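Long-range contacts in nodulation fucosyltransferase NodZ (PDB 2HLH), which belongs to the NodZ family of bacterial nodulation glycosyltransferases and probably adopts the two-domain GT-B fold of its clan: residues C277-R282 and V297-E302; A56-V61 and R146-R151; F6-R11 and T125-A130. All blocks are in the same frame, centred on the assembly; numbering follows the deposited sequence. Where two conformers were deposited one is given.

Contact 1: C277-R282 and V297-E302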
ATOM      1  N   CYS A 277     -13.732   8.049   1.817  1.00 30.21           N
ATOM      2  CA  CYS A 277     -14.266   9.233   1.148  1.00 29.18           C
ATOM      3  C   CYS A 277     -15.332   8.915   0.119  1.00 28.75           C
ATOM      4  O   CYS A 277     -15.424   7.781  -0.407  1.00 27.67           O
ATOM      5  CB  CYS A 277     -13.099   9.986   0.501  1.00 28.33           C
ATOM      6  SG  CYS A 277     -12.011  10.693   1.754  1.00 30.30           S
ATOM      7  N   ALA A 278     -16.154   9.928  -0.183  1.00 27.51           N
ATOM      8  CA  ALA A 278     -17.146   9.812  -1.244  1.00 27.65           C
ATOM      9  C   ALA A 278     -16.510   9.932  -2.657  1.00 27.05           C
ATOM     10  O   ALA A 278     -16.959   9.297  -3.612  1.00 27.79           O
ATOM     11  CB  ALA A 278     -18.216  10.870  -1.090  1.00 27.17           C
ATOM     12  N   THR A 279     -15.514  10.788  -2.760  1.00 27.37           N
ATOM     13  CA  THR A 279     -14.781  11.032  -3.988  1.00 27.48           C
ATOM     14  C   THR A 279     -13.334  11.163  -3.577  1.00 28.24           C
ATOM     15  O   THR A 279     -13.047  11.702  -2.525  1.00 28.93           O
ATOM     16  CB  THR A 279     -15.219  12.347  -4.610  1.00 27.06           C
ATOM     17  OG1 THR A 279     -16.584  12.216  -4.971  1.00 27.17           O
ATOM     18  CG2 THR A 279     -14.353  12.700  -5.859  1.00 27.32           C
ATOM     19  N   VAL A 280     -12.417  10.642  -4.380  1.00 27.30           N
ATOM     20  CA  VAL A 280     -10.973  10.847  -4.114  1.00 27.11           C
ATOM     21  C   VAL A 280     -10.310  11.353  -5.393  1.00 26.83           C
ATOM     22  O   VAL A 280     -10.584  10.839  -6.471  1.00 27.41           O
ATOM     23  CB  VAL A 280     -10.267   9.553  -3.608  1.00 27.58           C
ATOM     24  CG1 VAL A 280      -8.769   9.706  -3.498  1.00 28.76           C
ATOM     25  CG2 VAL A 280     -10.756   9.249  -2.218  1.00 32.96           C
ATOM     26  N   ILE A 281      -9.508  12.389  -5.215  1.00 27.49           N
ATOM     27  CA  ILE A 281      -8.682  12.998  -6.254  1.00 27.89           C
ATOM     28  C   ILE A 281      -7.266  12.464  -6.072  1.00 27.29           C
ATOM     29  O   ILE A 281      -6.693  12.563  -4.986  1.00 28.73           O
ATOM     30  CB  ILE A 281      -8.722  14.519  -6.089  1.00 27.27           C
ATOM     31  CG1 ILE A 281     -10.162  15.030  -6.362  1.00 28.91           C
ATOM     32  CG2 ILE A 281      -7.696  15.177  -7.026  1.00 29.83           C
ATOM     33  CD1 ILE A 281     -10.381  16.451  -5.892  1.00 29.67           C
ATOM     34  N   ARG A 282      -6.733  11.869  -7.122  1.00 28.38           N
ATOM     35  CA  ARG A 282      -5.446  11.221  -7.103  1.00 28.93           C
ATOM     36  C   ARG A 282      -4.477  12.087  -7.890  1.00 29.51           C
ATOM     37  O   ARG A 282      -4.505  12.108  -9.125  1.00 28.68           O
ATOM     38  CB  ARG A 282      -5.553   9.843  -7.723  1.00 27.66           C
ATOM     39  CG  ARG A 282      -6.526   8.859  -6.987  1.00 28.77           C
ATOM     40  CD  ARG A 282      -6.499   7.552  -7.726  1.00 30.67           C
ATOM     41  NE  ARG A 282      -5.378   6.736  -7.337  1.00 29.70           N
ATOM     42  CZ  ARG A 282      -5.099   5.549  -7.866  1.00 30.07           C
ATOM     43  NH1 ARG A 282      -5.804   5.084  -8.878  1.00 27.82           N
ATOM     44  NH2 ARG A 282      -4.091   4.835  -7.383  1.00 28.37           N
ATOM     45  N   VAL A 297     -13.731   3.550  -3.163  1.00 27.87           N
ATOM     46  CA  VAL A 297     -14.454   4.839  -3.182  1.00 28.81           C
ATOM     47  C   VAL A 297     -15.376   4.927  -4.400  1.00 28.65           C
ATOM     48  O   VAL A 297     -14.990   4.537  -5.484  1.00 28.65           O
ATOM     49  CB  VAL A 297     -13.413   6.014  -3.155  1.00 29.18           C
ATOM     50  CG1 VAL A 297     -14.022   7.342  -3.437  1.00 37.63           C
ATOM     51  CG2 VAL A 297     -12.730   6.029  -1.823  1.00 30.00           C
ATOM     52  N   PRO A 298     -16.611   5.448  -4.233  1.00 29.65           N
ATOM     53  CA  PRO A 298     -17.519   5.497  -5.363  1.00 28.85           C
ATOM     54  C   PRO A 298     -17.057   6.276  -6.616  1.00 26.92           C
ATOM     55  O   PRO A 298     -17.416   5.911  -7.695  1.00 26.10           O
ATOM     56  CB  PRO A 298     -18.757   6.197  -4.788  1.00 30.12           C
ATOM     57  CG  PRO A 298     -18.672   6.024  -3.327  1.00 31.08           C
ATOM     58  CD  PRO A 298     -17.249   5.902  -2.981  1.00 29.89           C
ATOM     59  N   ARG A 299     -16.287   7.338  -6.429  1.00 26.23           N
ATOM     60  CA  ARG A 299     -15.880   8.218  -7.505  1.00 28.14           C
ATOM     61  C   ARG A 299     -14.409   8.597  -7.360  1.00 27.39           C
ATOM     62  O   ARG A 299     -13.968   8.995  -6.304  1.00 26.32           O
ATOM     63  CB  ARG A 299     -16.772   9.463  -7.533  1.00 28.20           C
ATOM     64  CG  ARG A 299     -18.188   9.103  -8.035  1.00 32.20           C
ATOM     65  CD  ARG A 299     -19.089  10.316  -8.390  1.00 31.95           C
ATOM     66  NE  ARG A 299     -19.489  11.023  -7.202  1.00 39.15           N
ATOM     67  CZ  ARG A 299     -20.520  11.856  -7.109  1.00 32.74           C
ATOM     68  NH1 ARG A 299     -21.241  12.187  -8.156  1.00 34.48           N
ATOM     69  NH2 ARG A 299     -20.758  12.429  -5.944  1.00 33.72           N
ATOM     70  N   ILE A 300     -13.652   8.416  -8.445  1.00 28.22           N
ATOM     71  CA  ILE A 300     -12.256   8.781  -8.495  1.00 28.77           C
ATOM     72  C   ILE A 300     -12.063   9.833  -9.562  1.00 29.00           C
ATOM     73  O   ILE A 300     -12.553   9.670 -10.657  1.00 28.15           O
ATOM     74  CB  ILE A 300     -11.380   7.527  -8.776  1.00 29.65           C
ATOM     75  CG1 ILE A 300     -11.520   6.511  -7.631  1.00 36.89           C
ATOM     76  CG2 ILE A 300      -9.947   7.900  -8.902  1.00 32.04           C
ATOM     77  CD1 ILE A 300     -12.533   5.374  -7.882  1.00 46.67           C
ATOM     78  N   ILE A 301     -11.373  10.915  -9.222  1.00 29.87           N
ATOM     79  CA  ILE A 301     -10.981  11.943 -10.188  1.00 32.03           C
ATOM     80  C   ILE A 301      -9.443  11.900 -10.306  1.00 34.04           C
ATOM     81  O   ILE A 301      -8.722  11.979  -9.285  1.00 30.67           O
ATOM     82  CB  ILE A 301     -11.480  13.337  -9.739  1.00 31.22           C
ATOM     83  CG1 ILE A 301     -13.008  13.392  -9.890  1.00 29.97           C
ATOM     84  CG2 ILE A 301     -10.817  14.493 -10.554  1.00 31.47           C
ATOM     85  CD1 ILE A 301     -13.676  14.630  -9.329  1.00 31.87           C
ATOM     86  N   GLU A 302      -8.978  11.770 -11.553  1.00 36.64           N
ATOM     87  CA  GLU A 302      -7.554  11.575 -11.953  1.00 38.72           C
ATOM     88  C   GLU A 302      -7.258  12.673 -13.005  1.00 40.56           C
ATOM     89  O   GLU A 302      -8.141  13.024 -13.812  1.00 36.24           O
ATOM     90  CB  GLU A 302      -7.369  10.143 -12.457  1.00 38.39           C
ATOM     91  CG  GLU A 302      -7.478   8.970 -11.469  1.00 36.18           C
ATOM     92  CD  GLU A 302      -7.228   7.557 -12.008  1.00 40.84           C
ATOM     93  OE1 GLU A 302      -6.943   7.312 -13.217  1.00 47.01           O
ATOM     94  OE2 GLU A 302      -7.349   6.574 -11.215  1.00 38.83           O
TER
HETATM   95  O   HOH W   1     -19.404  10.194  -4.506  1.00 30.58           O
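Two parallel strands of a beta-alpha-beta unit meet here, and V280 is bonded to the residues on both sides of its partner I300. V280 N donates to R299 O at 3.0 Å. V280 O accepts from I301 N at 2.9 Å. R282 N continues the ladder to I301 O at 2.9 Å. The bond from R299 N to A278 O is weak, but a water also joins this end: it donates to A278 O and accepts from R299 NE.

Helix 291-296 makes the crossover between strands 279-283 and 299-303. V297 is the first residue to leave it. Its CG1, anti to the backbone N (chi1 169°), is 3.4 Å from C277 O. Its CG2 meets V280 CG2 at 3.8 Å, the two side chains crossing at about a right angle.

I281 and I301 share the sheet face that carries T279 and R299. They lie side by side, with I281 CG1 on I301 CB, and A208 of helix 194-210 touches both. R282 is on the other face, beside I300 and E302. Its CD rests on I300 CG2 at 3.7 Å. The chain bends at chi3 (83°), and NH1 forms a salt bridge to E302 OE2 at 3.2 Å. That oxygen is met from above the carboxylate plane, which stands 60° from the guanidinium plane. T290 OG1 and S287 O hold R282 NE and NH2, which limits rotation of the group. R299 NH2 donates to S212 O, and its guanidinium makes a cation-pi contact with Y213.

Contact 2: A56-V61 and R146-R151. With PO4 (phosphate ion), chain C.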
ATOM      1  N   ALA A  56       4.895  -4.070  13.793  1.00 27.72           N
ATOM      2  CA  ALA A  56       4.915  -2.721  14.328  1.00 26.91           C
ATOM      3  C   ALA A  56       3.643  -1.957  13.944  1.00 26.85           C
ATOM      4  O   ALA A  56       3.250  -1.000  14.616  1.00 26.80           O
ATOM      5  CB  ALA A  56       6.098  -2.013  13.766  1.00 28.08           C
ATOM      6  N   PHE A  57       3.039  -2.361  12.831  1.00 26.34           N
ATOM      7  CA  PHE A  57       1.864  -1.664  12.252  1.00 26.21           C
ATOM      8  C   PHE A  57       0.609  -2.511  12.226  1.00 26.76           C
ATOM      9  O   PHE A  57      -0.493  -1.950  12.270  1.00 25.80           O
ATOM     10  CB  PHE A  57       2.207  -1.196  10.828  1.00 27.31           C
ATOM     11  CG  PHE A  57       3.384  -0.234  10.807  1.00 27.41           C
ATOM     12  CD1 PHE A  57       3.252   1.041  11.289  1.00 27.18           C
ATOM     13  CD2 PHE A  57       4.659  -0.674  10.428  1.00 31.58           C
ATOM     14  CE1 PHE A  57       4.325   1.901  11.277  1.00 28.63           C
ATOM     15  CE2 PHE A  57       5.720   0.171  10.466  1.00 27.79           C
ATOM     16  CZ  PHE A  57       5.565   1.450  10.898  1.00 27.95           C
ATOM     17  N   PHE A  58       0.764  -3.842  12.082  1.00 26.55           N
ATOM     18  CA  PHE A  58      -0.360  -4.749  12.031  1.00 27.38           C
ATOM     19  C   PHE A  58      -0.340  -5.813  13.115  1.00 27.49           C
ATOM     20  O   PHE A  58       0.715  -6.174  13.632  1.00 28.16           O
ATOM     21  CB  PHE A  58      -0.399  -5.435  10.658  1.00 27.98           C
ATOM     22  CG  PHE A  58      -0.653  -4.471   9.529  1.00 29.12           C
ATOM     23  CD1 PHE A  58      -1.961  -4.118   9.156  1.00 24.29           C
ATOM     24  CD2 PHE A  58       0.417  -3.889   8.868  1.00 31.37           C
ATOM     25  CE1 PHE A  58      -2.173  -3.172   8.132  1.00 25.48           C
ATOM     26  CE2 PHE A  58       0.213  -2.978   7.841  1.00 27.96           C
ATOM     27  CZ  PHE A  58      -1.096  -2.618   7.497  1.00 26.59           C
ATOM     28  N   GLU A  59      -1.527  -6.304  13.464  1.00 28.73           N
ATOM     29  CA  GLU A  59      -1.676  -7.339  14.482  1.00 29.51           C
ATOM     30  C   GLU A  59      -1.192  -8.694  13.928  1.00 29.35           C
ATOM     31  O   GLU A  59      -1.133  -8.877  12.723  1.00 28.00           O
ATOM     32  CB  GLU A  59      -3.122  -7.413  14.950  1.00 29.46           C
ATOM     33  CG  GLU A  59      -3.601  -6.142  15.647  1.00 28.83           C
ATOM     34  CD  GLU A  59      -4.995  -6.232  16.247  1.00 33.57           C
ATOM     35  OE1 GLU A  59      -5.731  -7.198  15.884  1.00 35.87           O
ATOM     36  OE2 GLU A  59      -5.327  -5.320  17.073  1.00 34.98           O
ATOM     37  N   PRO A  60      -0.866  -9.645  14.807  1.00 31.23           N
ATOM     38  CA  PRO A  60      -0.464 -10.973  14.334  1.00 31.74           C
ATOM     39  C   PRO A  60      -1.490 -11.631  13.455  1.00 32.05           C
ATOM     40  O   PRO A  60      -2.691 -11.527  13.706  1.00 30.22           O
ATOM     41  CB  PRO A  60      -0.362 -11.770  15.620  1.00 32.49           C
ATOM     42  CG  PRO A  60      -0.049 -10.740  16.656  1.00 35.91           C
ATOM     43  CD  PRO A  60      -0.894  -9.602  16.282  1.00 31.61           C
ATOM     44  N   VAL A  61      -1.020 -12.283  12.409  1.00 32.86           N
ATOM     45  CA  VAL A  61      -1.906 -12.994  11.501  1.00 32.74           C
ATOM     46  C   VAL A  61      -1.243 -14.323  11.100  1.00 32.44           C
ATOM     47  O   VAL A  61      -0.080 -14.327  10.707  1.00 31.63           O
ATOM     48  CB  VAL A  61      -2.271 -12.112  10.303  1.00 32.64           C
ATOM     49  CG1 VAL A  61      -1.078 -11.537   9.581  1.00 34.12           C
ATOM     50  CG2 VAL A  61      -3.202 -12.846   9.311  1.00 35.91           C
ATOM     51  N   ARG A 146      -8.814  -6.636   3.915  1.00 28.48           N
ATOM     52  CA  ARG A 146      -9.849  -7.115   4.803  1.00 27.78           C
ATOM     53  C   ARG A 146      -9.341  -8.119   5.841  1.00 28.21           C
ATOM     54  O   ARG A 146     -10.061  -8.396   6.806  1.00 27.41           O
ATOM     55  CB  ARG A 146     -10.978  -7.792   4.013  1.00 27.85           C
ATOM     56  CG  ARG A 146     -11.852  -6.785   3.195  1.00 28.72           C
ATOM     57  CD  ARG A 146     -12.940  -7.572   2.479  1.00 29.30           C
ATOM     58  NE  ARG A 146     -13.832  -8.118   3.466  1.00 29.51           N
ATOM     59  CZ  ARG A 146     -14.833  -7.446   4.012  1.00 34.37           C
ATOM     60  NH1 ARG A 146     -15.089  -6.209   3.627  1.00 43.18           N
ATOM     61  NH2 ARG A 146     -15.566  -8.015   4.928  1.00 36.96           N
ATOM     62  N   ASN A 147      -8.179  -8.714   5.624  1.00 26.95           N
ATOM     63  CA  ASN A 147      -7.740  -9.822   6.453  1.00 28.08           C
ATOM     64  C   ASN A 147      -6.413  -9.639   7.151  1.00 28.64           C
ATOM     65  O   ASN A 147      -5.839 -10.613   7.640  1.00 28.19           O
ATOM     66  CB  ASN A 147      -7.748 -11.083   5.590  1.00 28.17           C
ATOM     67  CG  ASN A 147      -9.128 -11.474   5.216  0.65 30.25           C
ATOM     68  OD1 ASN A 147      -9.754 -12.226   5.944  0.65 30.93           O
ATOM     69  ND2 ASN A 147      -9.671 -10.870   4.137  0.65 26.63           N
ATOM     70  N   ILE A 148      -5.907  -8.402   7.134  1.00 28.29           N
ATOM     71  CA  ILE A 148      -4.889  -7.999   8.106  1.00 29.64           C
ATOM     72  C   ILE A 148      -5.512  -6.811   8.868  1.00 30.11           C
ATOM     73  O   ILE A 148      -6.422  -6.165   8.358  1.00 29.88           O
ATOM     74  CB  ILE A 148      -3.529  -7.651   7.465  1.00 29.35           C
ATOM     75  CG1 ILE A 148      -3.632  -6.407   6.619  1.00 29.16           C
ATOM     76  CG2 ILE A 148      -2.959  -8.875   6.676  1.00 32.16           C
ATOM     77  CD1 ILE A 148      -2.341  -6.054   5.930  1.00 31.95           C
ATOM     78  N   LYS A 149      -5.112  -6.622  10.115  1.00 29.13           N
ATOM     79  CA  LYS A 149      -5.765  -5.675  10.998  1.00 29.53           C
ATOM     80  C   LYS A 149      -4.696  -4.717  11.556  1.00 28.62           C
ATOM     81  O   LYS A 149      -3.696  -5.154  12.141  1.00 27.00           O
ATOM     82  CB  LYS A 149      -6.464  -6.426  12.116  1.00 29.20           C
ATOM     83  CG  LYS A 149      -7.321  -5.620  12.968  1.00 35.23           C
ATOM     84  CD  LYS A 149      -8.325  -6.485  13.806  1.00 35.25           C
ATOM     85  CE  LYS A 149      -9.351  -5.605  14.511  1.00 40.78           C
ATOM     86  NZ  LYS A 149     -10.466  -6.423  15.107  1.00 42.69           N
ATOM     87  N   LEU A 150      -4.924  -3.414  11.369  1.00 26.71           N
ATOM     88  CA  LEU A 150      -4.018  -2.407  11.908  1.00 26.49           C
ATOM     89  C   LEU A 150      -3.943  -2.571  13.402  1.00 24.76           C
ATOM     90  O   LEU A 150      -4.942  -2.907  14.065  1.00 23.97           O
ATOM     91  CB  LEU A 150      -4.562  -1.000  11.611  1.00 25.91           C
ATOM     92  CG  LEU A 150      -4.390  -0.558  10.149  1.00 23.67           C
ATOM     93  CD1 LEU A 150      -5.232   0.675   9.884  1.00 27.63           C
ATOM     94  CD2 LEU A 150      -2.941  -0.346   9.844  1.00 27.35           C
ATOM     95  N   ARG A 151      -2.791  -2.230  13.959  1.00 25.99           N
ATOM     96  CA  ARG A 151      -2.663  -2.137  15.408  1.00 26.03           C
ATOM     97  C   ARG A 151      -3.683  -1.160  15.969  1.00 25.28           C
ATOM     98  O   ARG A 151      -3.979  -0.108  15.372  1.00 23.54           O
ATOM     99  CB  ARG A 151      -1.236  -1.709  15.807  1.00 26.31           C
ATOM    100  CG  ARG A 151      -0.191  -2.744  15.557  1.00 25.41           C
ATOM    101  CD  ARG A 151      -0.156  -3.777  16.630  1.00 29.82           C
ATOM    102  NE  ARG A 151       0.824  -4.816  16.399  1.00 32.55           N
ATOM    103  CZ  ARG A 151       0.934  -5.930  17.127  1.00 31.58           C
ATOM    104  NH1 ARG A 151       0.091  -6.199  18.156  1.00 29.85           N
ATOM    105  NH2 ARG A 151       1.865  -6.786  16.838  1.00 28.58           N
TER
HETATM  106  P   PO4 C 332      -3.007  -4.300  19.654  1.00 40.14           P
HETATM  107  O1  PO4 C 332      -3.046  -3.072  20.517  1.00 41.78           O
HETATM  108  O2  PO4 C 332      -3.971  -5.307  20.214  1.00 43.28           O
HETATM  109  O3  PO4 C 332      -3.541  -4.064  18.210  1.00 31.07           O
HETATM  110  O4  PO4 C 332      -1.628  -4.837  19.675  1.00 39.58           O
HETATM  111  O   HOH W   2      -3.379  -8.590  11.068  1.00 17.84           O
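The F58 ring has I148 CD1 over one face, 3.9 Å from its centroid, in a CH-pi contact. At its edge, near the ring plane, is K149 O. L150 CD2 comes in obliquely, 3.4 Å from F58 CE1. The ring of F54 meets it too, with the planes at about 20°. The R151 guanidinium carries E59 CA over the centre of one face. At its edge lies a phosphate ion, and R151 NH1 donates to phosphate O4 at 2.7 Å.

I148 reaches the ring because its CG1 sits between the backbone N and the carbonyl carbon (chi1 67°). R151 bends at chi2 (-81°), which brings its NE and NH2 ends back over the 56-61 backbone; NE is hydrogen-bonded to P55 O.

The backbones are joined by a single beta bridge, F58 with L150. R151 N donates to F57 O at 2.9 Å, and E59 N to K149 O at 2.8 Å. A water extends the join by accepting from K149 N and donating to E59 O. The bridge ties the end of helix 54-57 to the link between helices 138-147 and 152-166. R151 is the N-cap residue of the latter.

E59 and K149 run alongside each other, with E59 OE1 3.4 Å from K149 CD. The charged ends do not touch. E59 OE2 forms a salt bridge with R155, and it also lies only 2.5 Å from phosphate O3. Two oxygens this close probably have a proton between them, donated by the ion or by the carboxylate. The ion, probably from the crystallisation liquor, is also bonded to S152 OG. Its charge is probably balanced in part by R151.

Contact 3: F6-R11 and T125-A130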
ATOM      1  N   PHE A   6       7.100 -22.217   0.411  1.00 28.48           N
ATOM      2  CA  PHE A   6       6.982 -20.858   0.843  1.00 29.44           C
ATOM      3  C   PHE A   6       7.000 -19.837  -0.299  1.00 29.50           C
ATOM      4  O   PHE A   6       7.565 -20.086  -1.368  1.00 28.08           O
ATOM      5  CB  PHE A   6       8.132 -20.512   1.810  1.00 29.32           C
ATOM      6  CG  PHE A   6       8.167 -21.367   3.022  1.00 28.86           C
ATOM      7  CD1 PHE A   6       7.446 -21.005   4.180  1.00 25.55           C
ATOM      8  CD2 PHE A   6       8.883 -22.573   3.015  1.00 29.49           C
ATOM      9  CE1 PHE A   6       7.452 -21.851   5.289  1.00 29.06           C
ATOM     10  CE2 PHE A   6       8.894 -23.393   4.140  1.00 30.19           C
ATOM     11  CZ  PHE A   6       8.166 -23.019   5.255  1.00 26.39           C
ATOM     12  N   VAL A   7       6.369 -18.696  -0.027  1.00 28.43           N
ATOM     13  CA  VAL A   7       6.506 -17.475  -0.815  1.00 29.32           C
ATOM     14  C   VAL A   7       6.812 -16.393   0.210  1.00 30.01           C
ATOM     15  O   VAL A   7       6.086 -16.241   1.200  1.00 30.76           O
ATOM     16  CB  VAL A   7       5.244 -17.043  -1.582  1.00 29.79           C
ATOM     17  CG1 VAL A   7       5.528 -15.782  -2.390  1.00 27.98           C
ATOM     18  CG2 VAL A   7       4.755 -18.120  -2.485  1.00 28.87           C
ATOM     19  N   ILE A   8       7.946 -15.731   0.026  1.00 29.15           N
ATOM     20  CA  ILE A   8       8.387 -14.650   0.922  1.00 30.13           C
ATOM     21  C   ILE A   8       8.116 -13.333   0.237  1.00 30.49           C
ATOM     22  O   ILE A   8       8.612 -13.073  -0.911  1.00 30.32           O
ATOM     23  CB  ILE A   8       9.859 -14.743   1.235  1.00 30.05           C
ATOM     24  CG1 ILE A   8      10.165 -16.164   1.745  1.00 31.65           C
ATOM     25  CG2 ILE A   8      10.209 -13.682   2.268  1.00 31.03           C
ATOM     26  CD1 ILE A   8      11.588 -16.397   2.139  1.00 33.75           C
ATOM     27  N   SER A   9       7.318 -12.512   0.912  1.00 29.32           N
ATOM     28  CA  SER A   9       7.025 -11.162   0.429  1.00 29.87           C
ATOM     29  C   SER A   9       7.890 -10.147   1.158  1.00 30.37           C
ATOM     30  O   SER A   9       7.707  -9.865   2.343  1.00 29.71           O
ATOM     31  CB  SER A   9       5.553 -10.837   0.611  1.00 28.72           C
ATOM     32  OG  SER A   9       5.183  -9.541   0.115  1.00 30.25           O
ATOM     33  N   ARG A  10       8.876  -9.641   0.431  1.00 30.49           N
ATOM     34  CA  ARG A  10       9.803  -8.655   0.930  1.00 31.20           C
ATOM     35  C   ARG A  10       9.505  -7.331   0.286  1.00 31.20           C
ATOM     36  O   ARG A  10       9.547  -7.187  -0.963  1.00 30.60           O
ATOM     37  CB  ARG A  10      11.200  -9.149   0.635  0.50 31.65           C
ATOM     38  CG  ARG A  10      11.237 -10.696   0.737  0.50 34.57           C
ATOM     39  CD  ARG A  10      12.564 -11.275   1.088  0.50 34.63           C
ATOM     40  NE  ARG A  10      13.631 -10.391   0.808  0.50 33.06           N
ATOM     41  CZ  ARG A  10      14.309  -9.671   1.719  0.50 33.68           C
ATOM     42  NH1 ARG A  10      14.025  -9.697   2.989  0.50 28.12           N
ATOM     43  NH2 ARG A  10      15.250  -8.860   1.323  0.50 27.59           N
ATOM     44  N   ARG A  11       9.232  -6.331   1.106  1.00 31.36           N
ATOM     45  CA  ARG A  11       9.104  -4.949   0.576  1.00 30.87           C
ATOM     46  C   ARG A  11       9.375  -3.990   1.715  1.00 31.21           C
ATOM     47  O   ARG A  11       9.007  -4.270   2.873  1.00 29.64           O
ATOM     48  CB  ARG A  11       7.703  -4.713  -0.018  1.00 31.14           C
ATOM     49  CG  ARG A  11       7.667  -3.710  -1.174  1.00 31.39           C
ATOM     50  CD  ARG A  11       8.183  -4.306  -2.510  1.00 30.57           C
ATOM     51  NE  ARG A  11       8.307  -3.214  -3.455  1.00 31.17           N
ATOM     52  CZ  ARG A  11       9.400  -2.799  -4.063  1.00 31.04           C
ATOM     53  NH1 ARG A  11      10.520  -3.475  -3.999  1.00 30.48           N
ATOM     54  NH2 ARG A  11       9.345  -1.706  -4.781  1.00 29.58           N
ATOM     55  N   THR A 125      11.069 -22.344  -2.213  1.00 28.16           N
ATOM     56  CA  THR A 125      10.845 -21.006  -1.669  1.00 27.68           C
ATOM     57  C   THR A 125      10.921 -19.988  -2.811  1.00 27.96           C
ATOM     58  O   THR A 125      11.930 -19.920  -3.517  1.00 27.19           O
ATOM     59  CB  THR A 125      11.892 -20.653  -0.578  1.00 27.86           C
ATOM     60  OG1 THR A 125      11.716 -21.529   0.534  1.00 30.52           O
ATOM     61  CG2 THR A 125      11.713 -19.224  -0.128  1.00 28.39           C
ATOM     62  N   ILE A 126       9.845 -19.242  -3.003  1.00 27.74           N
ATOM     63  CA  ILE A 126       9.806 -18.115  -3.915  1.00 27.87           C
ATOM     64  C   ILE A 126      10.130 -16.870  -3.103  1.00 28.88           C
ATOM     65  O   ILE A 126       9.445 -16.561  -2.103  1.00 28.84           O
ATOM     66  CB  ILE A 126       8.394 -17.939  -4.569  1.00 27.81           C
ATOM     67  CG1 ILE A 126       7.860 -19.271  -5.135  1.00 29.28           C
ATOM     68  CG2 ILE A 126       8.379 -16.840  -5.658  1.00 27.65           C
ATOM     69  CD1 ILE A 126       8.759 -19.947  -6.121  1.00 27.85           C
ATOM     70  N   VAL A 127      11.171 -16.151  -3.495  1.00 28.00           N
ATOM     71  CA  VAL A 127      11.537 -14.909  -2.818  1.00 29.14           C
ATOM     72  C   VAL A 127      11.117 -13.717  -3.674  1.00 30.26           C
ATOM     73  O   VAL A 127      11.636 -13.553  -4.752  1.00 30.61           O
ATOM     74  CB  VAL A 127      13.045 -14.808  -2.576  1.00 31.11           C
ATOM     75  CG1 VAL A 127      13.357 -13.530  -1.748  1.00 31.92           C
ATOM     76  CG2 VAL A 127      13.587 -16.070  -1.865  1.00 30.67           C
ATOM     77  N   CYS A 128      10.129 -12.959  -3.207  1.00 30.65           N
ATOM     78  CA  CYS A 128       9.627 -11.784  -3.887  1.00 29.56           C
ATOM     79  C   CYS A 128      10.299 -10.579  -3.264  1.00 29.96           C
ATOM     80  O   CYS A 128       9.968 -10.183  -2.137  1.00 30.73           O
ATOM     81  CB  CYS A 128       8.091 -11.694  -3.769  1.00 29.23           C
ATOM     82  SG  CYS A 128       7.195 -13.112  -4.366  1.00 30.51           S
ATOM     83  N   ASP A 129      11.241  -9.987  -3.973  1.00 29.70           N
ATOM     84  CA  ASP A 129      11.978  -8.837  -3.452  1.00 29.56           C
ATOM     85  C   ASP A 129      12.131  -7.770  -4.551  1.00 29.19           C
ATOM     86  O   ASP A 129      13.214  -7.281  -4.889  1.00 30.18           O
ATOM     87  CB  ASP A 129      13.294  -9.345  -2.835  1.00 29.29           C
ATOM     88  CG  ASP A 129      13.985  -8.352  -1.975  1.00 30.76           C
ATOM     89  OD1 ASP A 129      13.453  -7.260  -1.675  1.00 29.37           O
ATOM     90  OD2 ASP A 129      15.125  -8.733  -1.534  1.00 32.36           O
ATOM     91  N   ALA A 130      10.961  -7.423  -5.103  1.00 28.97           N
ATOM     92  CA  ALA A 130      10.823  -6.446  -6.125  1.00 28.43           C
ATOM     93  C   ALA A 130       9.378  -5.939  -6.067  1.00 28.69           C
ATOM     94  O   ALA A 130       8.531  -6.485  -5.363  1.00 29.69           O
ATOM     95  CB  ALA A 130      11.092  -7.092  -7.488  1.00 29.03           C
TER
HETATM   96  O   HOH W   3      11.486  -5.616  -2.224  1.00 17.50           O
HETATM   97  O   HOH W   4       7.900  -8.007  -3.194  1.00 18.97           O
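V7 CG1 stands anti to the backbone N (chi1 -179°), while C128 keeps SG beside its own (chi1 -56°). These choices bring V7 CG1 and C128 SG together at 3.7 Å on one face of the sheet. On the other face, I8 CD1 touches T125 CG2 at 3.6 Å, the two side chains meeting at a slant.

The strands run parallel, and the bonds alternate along them. I126 N donates to F6 O at 2.9 Å, and I8 N to I126 O at 2.7 Å. C128 N then reaches I8 O at 2.8 Å, and R10 N reaches C128 O. The pair lies inside a mostly parallel sheet, consistent with the Rossmann-like domain of a GT-B fold.

At the C-terminal ends the side chains become charged. In one of its two deposited conformers, R10 makes a salt bridge from NH2 to D129 OD2 at 2.9 Å. The oxygen lies in the guanidinium plane, but NH2 approaches from above the carboxylate, and the two planes are 84° apart. D39 also pairs with R10, and R12 with D129. R11 lays one guanidinium face over A130, with NH1 3.4 Å from A130 C; its NH2 forms a salt bridge with D17. R11 NH1 also donates to a water that lies close to R10 O and D129 OD1.

Strand 35-39 flanks 6-10 on the side away from 125-128, and the short strand 84-85 lies next to 125-128 on its other side. The face with V7, S9, I126 and C128 is covered by helices: 15-32 packs on S9, and 101-116 on I126 and C128.

In the fold
Contacts 1 and 3 are strand pairs in two separate sheets, on opposite sides of the chain's centre. Their centres are 32 Å apart, and their nearest atoms about 15 Å. This fits the two Rossmann-like domains of a GT-B protein. Contact 2 is a loop pairing; its centre lies 19 Å from that of contact 3 and 25 Å from that of contact 1. None of the three touch. Segments of contacts 2 and 3 alternate along the chain, and strand 125-128 is followed by helix 138-147. Contact 2 also packs on helix 258-274, which leads into strand 279-283 of contact 1. The phosphate ion is bound at contact 2.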